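Local structure of ATP-citrate lyase beta-subunit (6HXJ) at residues K3-P8 with I90-I95; M10-K15 with A206-D211; K314-G319 with G346-V351. The protein probably contributes to the ATP-dependent conversion of citrate and coenzyme A into oxaloacetate and acetyl-CoA, as the beta-subunit of ATP-citrate lyase. All coordinates share one frame; numbering follows the deposited sequence.

Overall arrangement
Along the chain the segments of interactions 1 and 2 alternate, whereas interaction 3 opens only after both have closed. Interactions 1 and 2 have centres 12 Å apart, share helix 6-15, and touch where Ile4 N lies 3.1 Å from Met208 O, a probable hydrogen bond between the neighbouring strands 3-4 and 200-210. Helix 6-15 thus links a six-stranded antiparallel sheet with the small sheet that holds strand 93-96. Interaction 3 lies in the citrate-binding part of the chain, on a mixed sheet, its centre about 40 Å from that of interaction 1. Interactions 1 and 2 thus belong to one packed unit in the ATP-grasp part, and interaction 3 to a separate one, about 27 Å away at the nearest atoms.

Interaction 1 (K3-P8 with I90-I95); sequences KILEGP and IGQVII
Ile94 reaches across to Glu6 and Gly7, setting the first turn of helix 6-15, whose N-cap position is held by Leu5, against the middle strand of a three-stranded antiparallel sheet in the ATP-grasp part of the chain. The contact is sparse: the two segments bury 129 Å² in all, and the nearest alpha carbons, of Gly7 and Ile94, are 7.5 Å apart. From CB of Ile94 the side chain forks. The CG2 branch approaches the carboxylate of Glu6, with CG2 4.5 Å from Glu6 OE1. CG1 is anti to the backbone N (chi1 178°) and serves as a spacer, carrying CD1 to the helix backbone, where CD1 stands 4.3 Å from Gly7 CA. At that place the helix offers a glycine, so the methyl meets main chain directly. Lys50, on an outer strand of the same small sheet, packs against both Ile94 and Glu6, and Tyr23 on the other outer strand also touches Ile94. No hydrogen bond spans the two segments. The second point of contact mixes polar and apolar atoms: Gln92, extended beyond CG, presents its amide oxygen OE1 4.2 Å from the Leu5 methyl CD1.

Interaction 2 (M10-K15 with A206-D211); sequences MKLFNK and AVMNVD
The helical segment bearing Leu12 and Phe13 crosses the strand bearing Ala206 and Met208 at 90°, with the two axes 10.0 Å apart at closest approach. This is helix-on-sheet packing in the ATP-grasp region, helix 6-15 lying on one face of the antiparallel sheet; 245 Å² is buried in all, and the close contacts are between side chains, with no hydrogen bond between the segments. On the strand, Ala206 and Met208 point toward the helix while Val207 between them points away. Phe13 supplies the aromatic partner. Its CE2 lies 3.4 Å from Ala206 CB, and farther round the ring CE1 is 4.2 Å from Met208 SD, both partners lying obliquely on the same side of the ring plane. The sulfur sits 5.2 Å from the ring centroid and 53° off the normal, a Met-aromatic contact. Met208 can extend this far because its CG is anti to the backbone N (chi1 -165°) and the chain stays extended beyond CG, running past Phe13 in the opposite sense. Ile187 and Ile189 of the adjacent strand 184-195 also pack against Phe13. Leu12 crosses the methionine at about a right angle, its CD1 methyl meeting Met208 CE at 3.8 Å.

Interaction 3 (K314-G319 with G346-V351); sequences KHIIVG and GYLEGV
Lys314 O receives the one polar approach between the segments, from Val351 CA at 3.4 Å, a CA-H...O contact with 144° at the hydrogen; Val351 CB lies beside it, 3.7 Å from Lys314 O. The pairing brings the residue just before strand 315-318 against the end of the loop that follows helix 328-344. That loop leads into strand 352-356, parallel to and beside 315-318, so the contact lies at the return end of a beta-alpha-beta crossover in the citrate-binding region. The loop leaves the helix through a Schellman motif at Gly346. Two residues on from Lys314, Ile316 points toward the loop with CG1 beside its backbone N (chi1 -52°), and its CD1 meets two loop side chains. Leu348 crosses it at about a right angle, Leu348 CD2 lying 3.6 Å from Ile316 CD1; Val351 CG2 stands further off, 4.4 Å from that same methyl. Phe339 of the crossover helix packs on both Ile316 and Leu348, joining helix, loop and strand in one apolar cluster. With apolar packing and a carbon-to-oxygen contact but no hydrogen bond, the position of the loop end probably depends on side-chain fit, until regular sheet bonding takes over between Ile316 and Lys352.

Interaction 1 (K3-P8 with I90-I95)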
loop_
_atom_site.group_PDB
_atom_site.type_symbol
_atom_site.label_atom_id
_atom_site.label_comp_id
_atom_site.label_asym_id
_atom_site.label_seq_id
_atom_site.Cartn_x
_atom_site.Cartn_y
_atom_site.Cartn_z
ATOM N N LYS A 3 -41.655 -27.827 39.635
ATOM C CA LYS A 3 -42.684 -27.351 40.545
ATOM C C LYS A 3 -42.454 -25.904 40.789
ATOM O O LYS A 3 -41.318 -25.483 40.946
ATOM C CB LYS A 3 -42.676 -28.118 41.865
ATOM C CG LYS A 3 -43.941 -27.866 42.685
ATOM C CD LYS A 3 -43.984 -28.751 43.922
ATOM C CE LYS A 3 -45.093 -28.390 44.875
ATOM N NZ LYS A 3 -45.102 -29.293 46.058
ATOM N N ILE A 4 -43.515 -25.131 40.754
ATOM C CA ILE A 4 -43.446 -23.703 40.975
ATOM C C ILE A 4 -44.296 -23.318 42.157
ATOM O O ILE A 4 -45.293 -23.987 42.457
ATOM C CB ILE A 4 -43.814 -22.914 39.707
ATOM C CG1 ILE A 4 -45.289 -23.125 39.318
ATOM C CG2 ILE A 4 -42.856 -23.270 38.572
ATOM C CD1 ILE A 4 -45.812 -22.199 38.312
ATOM N N LEU A 5 -43.917 -22.216 42.806
ATOM C CA LEU A 5 -44.607 -21.705 43.984
ATOM C C LEU A 5 -46.031 -21.246 43.746
ATOM O O LEU A 5 -46.432 -20.953 42.616
ATOM C CB LEU A 5 -43.804 -20.599 44.667
ATOM C CG LEU A 5 -42.541 -21.081 45.404
ATOM C CD1 LEU A 5 -41.695 -19.938 45.869
ATOM C CD2 LEU A 5 -42.868 -21.966 46.594
ATOM N N GLU A 6 -46.789 -21.189 44.848
ATOM C CA GLU A 6 -48.193 -20.792 44.869
ATOM C C GLU A 6 -48.411 -19.465 44.165
ATOM O O GLU A 6 -49.250 -19.406 43.276
ATOM C CB GLU A 6 -48.720 -20.703 46.294
ATOM C CG GLU A 6 -48.871 -22.037 46.988
ATOM C CD GLU A 6 -49.372 -21.907 48.413
ATOM O OE1 GLU A 6 -50.440 -21.281 48.613
ATOM O OE2 GLU A 6 -48.712 -22.449 49.331
ATOM N N GLY A 7 -47.651 -18.434 44.539
ATOM C CA GLY A 7 -47.759 -17.109 43.940
ATOM C C GLY A 7 -47.701 -17.133 42.427
ATOM O O GLY A 7 -48.689 -16.826 41.758
ATOM N N PRO A 8 -46.550 -17.567 41.886
ATOM C CA PRO A 8 -46.375 -17.678 40.427
ATOM C C PRO A 8 -47.517 -18.386 39.720
ATOM O O PRO A 8 -48.023 -17.887 38.717
ATOM C CB PRO A 8 -45.099 -18.507 40.315
ATOM C CG PRO A 8 -44.330 -18.165 41.511
ATOM C CD PRO A 8 -45.311 -17.936 42.596
ATOM N N ILE A 90 -36.935 -20.105 56.082
ATOM C CA ILE A 90 -38.063 -19.336 55.546
ATOM C C ILE A 90 -37.597 -17.902 55.287
ATOM O O ILE A 90 -36.846 -17.349 56.092
ATOM C CB ILE A 90 -39.352 -19.420 56.437
ATOM C CG1 ILE A 90 -39.830 -20.884 56.575
ATOM C CG2 ILE A 90 -40.495 -18.545 55.873
ATOM C CD1 ILE A 90 -40.734 -21.183 57.779
ATOM N N GLY A 91 -38.004 -17.355 54.141
ATOM C CA GLY A 91 -37.678 -15.997 53.722
ATOM C C GLY A 91 -38.783 -15.277 52.971
ATOM O O GLY A 91 -38.597 -14.126 52.564
ATOM N N GLN A 92 -39.939 -15.947 52.775
ATOM C CA GLN A 92 -41.079 -15.411 52.043
ATOM C C GLN A 92 -42.367 -15.972 52.606
ATOM O O GLN A 92 -42.426 -17.138 52.984
ATOM C CB GLN A 92 -40.957 -15.778 50.567
ATOM C CG GLN A 92 -41.414 -14.697 49.604
ATOM C CD GLN A 92 -41.208 -15.121 48.171
ATOM O OE1 GLN A 92 -41.058 -16.311 47.857
ATOM N NE2 GLN A 92 -41.208 -14.153 47.268
ATOM N N VAL A 93 -43.400 -15.133 52.663
ATOM C CA VAL A 93 -44.716 -15.476 53.206
ATOM C C VAL A 93 -45.806 -14.940 52.284
ATOM O O VAL A 93 -45.697 -13.822 51.772
ATOM C CB VAL A 93 -44.854 -14.952 54.668
ATOM C CG1 VAL A 93 -46.309 -14.859 55.134
ATOM C CG2 VAL A 93 -44.040 -15.799 55.641
ATOM N N ILE A 94 -46.842 -15.754 52.070
ATOM C CA ILE A 94 -48.003 -15.421 51.261
ATOM C C ILE A 94 -49.228 -15.238 52.154
ATOM O O ILE A 94 -49.388 -15.946 53.149
ATOM C CB ILE A 94 -48.238 -16.430 50.108
ATOM C CG1 ILE A 94 -49.502 -16.084 49.304
ATOM C CG2 ILE A 94 -48.237 -17.892 50.578
ATOM C CD1 ILE A 94 -49.341 -16.075 47.782
ATOM N N ILE A 95 -50.067 -14.265 51.813
ATOM C CA ILE A 95 -51.281 -13.978 52.548
ATOM C C ILE A 95 -52.388 -13.873 51.526
ATOM O O ILE A 95 -52.332 -12.993 50.676
ATOM C CB ILE A 95 -51.110 -12.657 53.357
ATOM C CG1 ILE A 95 -49.958 -12.735 54.389
ATOM C CG2 ILE A 95 -52.396 -12.214 54.056
ATOM C CD1 ILE A 95 -48.854 -11.809 54.091
#

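Interaction 2 (M10-K15 with A206-D211)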
loop_
_atom_site.group_PDB
_atom_site.type_symbol
_atom_site.label_atom_id
_atom_site.label_comp_id
_atom_site.label_asym_id
_atom_site.label_seq_id
_atom_site.Cartn_x
_atom_site.Cartn_y
_atom_site.Cartn_z
ATOM N N MET A 10 -50.597 -18.777 40.688
ATOM C CA MET A 10 -51.744 -17.875 40.727
ATOM C C MET A 10 -51.630 -16.777 39.691
ATOM O O MET A 10 -52.610 -16.478 39.023
ATOM C CB MET A 10 -51.922 -17.303 42.121
ATOM C CG MET A 10 -52.281 -18.355 43.111
ATOM S SD MET A 10 -53.135 -17.813 44.586
ATOM C CE MET A 10 -52.474 -19.024 45.748
ATOM N N LYS A 11 -50.432 -16.222 39.504
ATOM C CA LYS A 11 -50.206 -15.191 38.504
ATOM C C LYS A 11 -50.621 -15.678 37.112
ATOM O O LYS A 11 -51.285 -14.938 36.384
ATOM C CB LYS A 11 -48.738 -14.734 38.534
ATOM C CG LYS A 11 -48.339 -13.855 37.359
ATOM C CD LYS A 11 -47.081 -13.053 37.628
ATOM C CE LYS A 11 -46.290 -12.844 36.354
ATOM N NZ LYS A 11 -45.496 -11.587 36.402
ATOM N N LEU A 12 -50.259 -16.930 36.762
ATOM C CA LEU A 12 -50.592 -17.532 35.463
ATOM C C LEU A 12 -52.045 -17.838 35.378
ATOM O O LEU A 12 -52.624 -17.763 34.307
ATOM C CB LEU A 12 -49.787 -18.791 35.235
ATOM C CG LEU A 12 -48.295 -18.610 35.434
ATOM C CD1 LEU A 12 -47.538 -19.706 34.749
ATOM C CD2 LEU A 12 -47.825 -17.250 34.910
ATOM N N PHE A 13 -52.646 -18.194 36.498
ATOM C CA PHE A 13 -54.073 -18.435 36.528
ATOM C C PHE A 13 -54.735 -17.139 36.176
ATOM O O PHE A 13 -55.505 -17.096 35.226
ATOM C CB PHE A 13 -54.508 -18.863 37.912
ATOM C CG PHE A 13 -54.211 -20.295 38.214
ATOM C CD1 PHE A 13 -53.577 -21.099 37.279
ATOM C CD2 PHE A 13 -54.574 -20.850 39.427
ATOM C CE1 PHE A 13 -53.295 -22.432 37.562
ATOM C CE2 PHE A 13 -54.310 -22.185 39.704
ATOM C CZ PHE A 13 -53.669 -22.969 38.774
ATOM N N ASN A 14 -54.370 -16.069 36.896
ATOM C CA ASN A 14 -54.843 -14.715 36.693
ATOM C C ASN A 14 -54.744 -14.335 35.234
ATOM O O ASN A 14 -55.728 -13.906 34.642
ATOM C CB ASN A 14 -53.993 -13.789 37.517
ATOM C CG ASN A 14 -54.775 -12.841 38.327
ATOM O OD1 ASN A 14 -55.724 -13.201 39.021
ATOM N ND2 ASN A 14 -54.477 -11.571 38.127
ATOM N N LYS A 15 -53.569 -14.544 34.643
ATOM C CA LYS A 15 -53.299 -14.271 33.240
ATOM C C LYS A 15 -54.343 -14.913 32.305
ATOM O O LYS A 15 -54.830 -14.258 31.389
ATOM C CB LYS A 15 -51.884 -14.758 32.909
ATOM C CG LYS A 15 -51.538 -14.720 31.447
ATOM C CD LYS A 15 -50.046 -14.746 31.258
ATOM C CE LYS A 15 -49.711 -15.341 29.925
ATOM N NZ LYS A 15 -48.243 -15.417 29.709
ATOM N N ALA A 206 -53.335 -24.292 44.504
ATOM C CA ALA A 206 -52.790 -24.386 43.156
ATOM C C ALA A 206 -51.428 -25.073 43.101
ATOM O O ALA A 206 -50.411 -24.481 43.500
ATOM C CB ALA A 206 -52.697 -22.995 42.546
ATOM N N VAL A 207 -51.414 -26.320 42.575
ATOM C CA VAL A 207 -50.196 -27.130 42.387
ATOM C C VAL A 207 -49.819 -27.127 40.886
ATOM O O VAL A 207 -50.405 -27.869 40.110
ATOM C CB VAL A 207 -50.343 -28.573 42.951
ATOM C CG1 VAL A 207 -49.006 -29.302 42.933
ATOM C CG2 VAL A 207 -50.916 -28.571 44.364
ATOM N N MET A 208 -48.836 -26.322 40.476
ATOM C CA MET A 208 -48.471 -26.238 39.063
ATOM C C MET A 208 -47.045 -26.664 38.760
ATOM O O MET A 208 -46.097 -26.139 39.333
ATOM C CB MET A 208 -48.704 -24.813 38.551
ATOM C CG MET A 208 -48.715 -24.690 37.091
ATOM S SD MET A 208 -49.226 -23.008 36.757
ATOM C CE MET A 208 -49.341 -23.048 34.918
ATOM N N ASN A 209 -46.893 -27.557 37.784
ATOM C CA ASN A 209 -45.579 -27.969 37.262
ATOM C C ASN A 209 -45.436 -27.480 35.828
ATOM O O ASN A 209 -46.302 -27.782 35.001
ATOM C CB ASN A 209 -45.385 -29.477 37.318
ATOM C CG ASN A 209 -45.504 -30.022 38.709
ATOM O OD1 ASN A 209 -44.565 -29.958 39.506
ATOM N ND2 ASN A 209 -46.688 -30.509 39.052
ATOM N N VAL A 210 -44.393 -26.683 35.543
ATOM C CA VAL A 210 -44.182 -26.186 34.175
ATOM C C VAL A 210 -42.897 -26.752 33.597
ATOM O O VAL A 210 -41.988 -27.123 34.331
ATOM C CB VAL A 210 -44.306 -24.644 33.981
ATOM C CG1 VAL A 210 -45.741 -24.184 34.219
ATOM C CG2 VAL A 210 -43.323 -23.864 34.841
ATOM N N ASP A 211 -42.823 -26.853 32.278
ATOM C CA ASP A 211 -41.610 -27.355 31.628
ATOM C C ASP A 211 -40.584 -26.178 31.532
ATOM O O ASP A 211 -40.657 -25.360 30.605
ATOM C CB ASP A 211 -41.969 -27.992 30.273
ATOM C CG ASP A 211 -40.793 -28.317 29.349
ATOM O OD1 ASP A 211 -39.648 -28.490 29.859
ATOM O OD2 ASP A 211 -41.024 -28.454 28.130
#

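Interaction 3 (K314-G319 with G346-V351)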
loop_
_atom_site.group_PDB
_atom_site.type_symbol
_atom_site.label_atom_id
_atom_site.label_comp_id
_atom_site.label_asym_id
_atom_site.label_seq_id
_atom_site.Cartn_x
_atom_site.Cartn_y
_atom_site.Cartn_z
ATOM N N LYS A 314 -14.426 -42.170 53.235
ATOM C CA LYS A 314 -13.352 -43.166 53.242
ATOM C C LYS A 314 -12.769 -43.453 51.850
ATOM O O LYS A 314 -11.550 -43.584 51.737
ATOM C CB LYS A 314 -13.793 -44.465 53.958
ATOM C CG LYS A 314 -13.791 -44.345 55.483
ATOM C CD LYS A 314 -14.975 -45.057 56.153
ATOM C CE LYS A 314 -14.571 -46.144 57.130
ATOM N NZ LYS A 314 -13.955 -45.607 58.377
ATOM N N HIS A 315 -13.626 -43.581 50.801
ATOM C CA HIS A 315 -13.224 -43.867 49.409
ATOM C C HIS A 315 -13.769 -42.794 48.497
ATOM O O HIS A 315 -14.794 -42.191 48.811
ATOM C CB HIS A 315 -13.773 -45.244 48.929
ATOM C CG HIS A 315 -13.520 -46.360 49.890
ATOM N ND1 HIS A 315 -12.294 -47.004 49.936
ATOM C CD2 HIS A 315 -14.310 -46.845 50.879
ATOM C CE1 HIS A 315 -12.390 -47.888 50.920
ATOM N NE2 HIS A 315 -13.583 -47.830 51.515
ATOM N N ILE A 316 -13.115 -42.587 47.344
ATOM C CA ILE A 316 -13.611 -41.695 46.281
ATOM C C ILE A 316 -13.807 -42.587 45.041
ATOM O O ILE A 316 -12.883 -43.316 44.669
ATOM C CB ILE A 316 -12.715 -40.447 45.938
ATOM C CG1 ILE A 316 -12.325 -39.598 47.178
ATOM C CG2 ILE A 316 -13.370 -39.548 44.844
ATOM C CD1 ILE A 316 -11.154 -38.669 46.937
ATOM N N ILE A 317 -15.027 -42.554 44.444
ATOM C CA ILE A 317 -15.327 -43.320 43.247
ATOM C C ILE A 317 -15.331 -42.382 42.058
ATOM O O ILE A 317 -16.286 -41.630 41.844
ATOM C CB ILE A 317 -16.613 -44.208 43.344
ATOM C CG1 ILE A 317 -16.635 -45.129 44.594
ATOM C CG2 ILE A 317 -16.854 -45.019 42.063
ATOM C CD1 ILE A 317 -15.469 -46.084 44.811
ATOM N N VAL A 318 -14.223 -42.414 41.304
ATOM C CA VAL A 318 -14.022 -41.619 40.100
ATOM C C VAL A 318 -14.331 -42.577 38.958
ATOM O O VAL A 318 -13.427 -43.165 38.359
ATOM C CB VAL A 318 -12.589 -40.995 40.029
ATOM C CG1 VAL A 318 -12.456 -40.052 38.840
ATOM C CG2 VAL A 318 -12.240 -40.259 41.317
ATOM N N GLY A 319 -15.618 -42.810 38.735
ATOM C CA GLY A 319 -16.084 -43.739 37.716
ATOM C C GLY A 319 -16.779 -43.113 36.532
ATOM O O GLY A 319 -16.947 -41.894 36.434
ATOM N N GLY A 346 -4.820 -30.701 53.119
ATOM C CA GLY A 346 -4.919 -31.784 54.093
ATOM C C GLY A 346 -6.245 -32.520 54.120
ATOM O O GLY A 346 -6.602 -33.131 55.137
ATOM N N TYR A 347 -6.980 -32.483 53.007
ATOM C CA TYR A 347 -8.301 -33.108 52.944
ATOM C C TYR A 347 -8.307 -34.606 52.614
ATOM O O TYR A 347 -9.185 -35.339 53.092
ATOM C CB TYR A 347 -9.215 -32.364 51.961
ATOM C CG TYR A 347 -9.827 -31.107 52.533
ATOM C CD1 TYR A 347 -10.907 -31.170 53.411
ATOM C CD2 TYR A 347 -9.355 -29.851 52.165
ATOM C CE1 TYR A 347 -11.488 -30.012 53.927
ATOM C CE2 TYR A 347 -9.924 -28.687 52.677
ATOM C CZ TYR A 347 -10.989 -28.771 53.561
ATOM O OH TYR A 347 -11.549 -27.616 54.060
ATOM N N LEU A 348 -7.361 -35.046 51.753
ATOM C CA LEU A 348 -7.294 -36.433 51.285
ATOM C C LEU A 348 -6.280 -37.315 52.053
ATOM O O LEU A 348 -5.571 -38.130 51.450
ATOM C CB LEU A 348 -7.050 -36.478 49.758
ATOM C CG LEU A 348 -8.016 -35.686 48.866
ATOM C CD1 LEU A 348 -7.506 -35.633 47.442
ATOM C CD2 LEU A 348 -9.451 -36.199 48.962
ATOM N N GLU A 349 -6.273 -37.193 53.397
ATOM C CA GLU A 349 -5.410 -37.972 54.282
ATOM C C GLU A 349 -6.094 -39.310 54.628
ATOM O O GLU A 349 -7.152 -39.321 55.270
ATOM C CB GLU A 349 -5.067 -37.164 55.549
ATOM C CG GLU A 349 -4.239 -35.910 55.291
ATOM C CD GLU A 349 -3.770 -35.138 56.520
ATOM O OE1 GLU A 349 -4.080 -33.927 56.611
ATOM O OE2 GLU A 349 -3.065 -35.726 57.375
ATOM N N GLY A 350 -5.528 -40.408 54.122
ATOM C CA GLY A 350 -6.031 -41.753 54.366
ATOM C C GLY A 350 -7.042 -42.266 53.366
ATOM O O GLY A 350 -7.200 -43.482 53.218
ATOM N N VAL A 351 -7.730 -41.351 52.659
ATOM C CA VAL A 351 -8.730 -41.695 51.646
ATOM C C VAL A 351 -8.089 -42.386 50.429
ATOM O O VAL A 351 -6.998 -42.002 49.982
ATOM C CB VAL A 351 -9.620 -40.495 51.236
ATOM C CG1 VAL A 351 -10.315 -39.884 52.444
ATOM C CG2 VAL A 351 -8.795 -39.455 50.523
#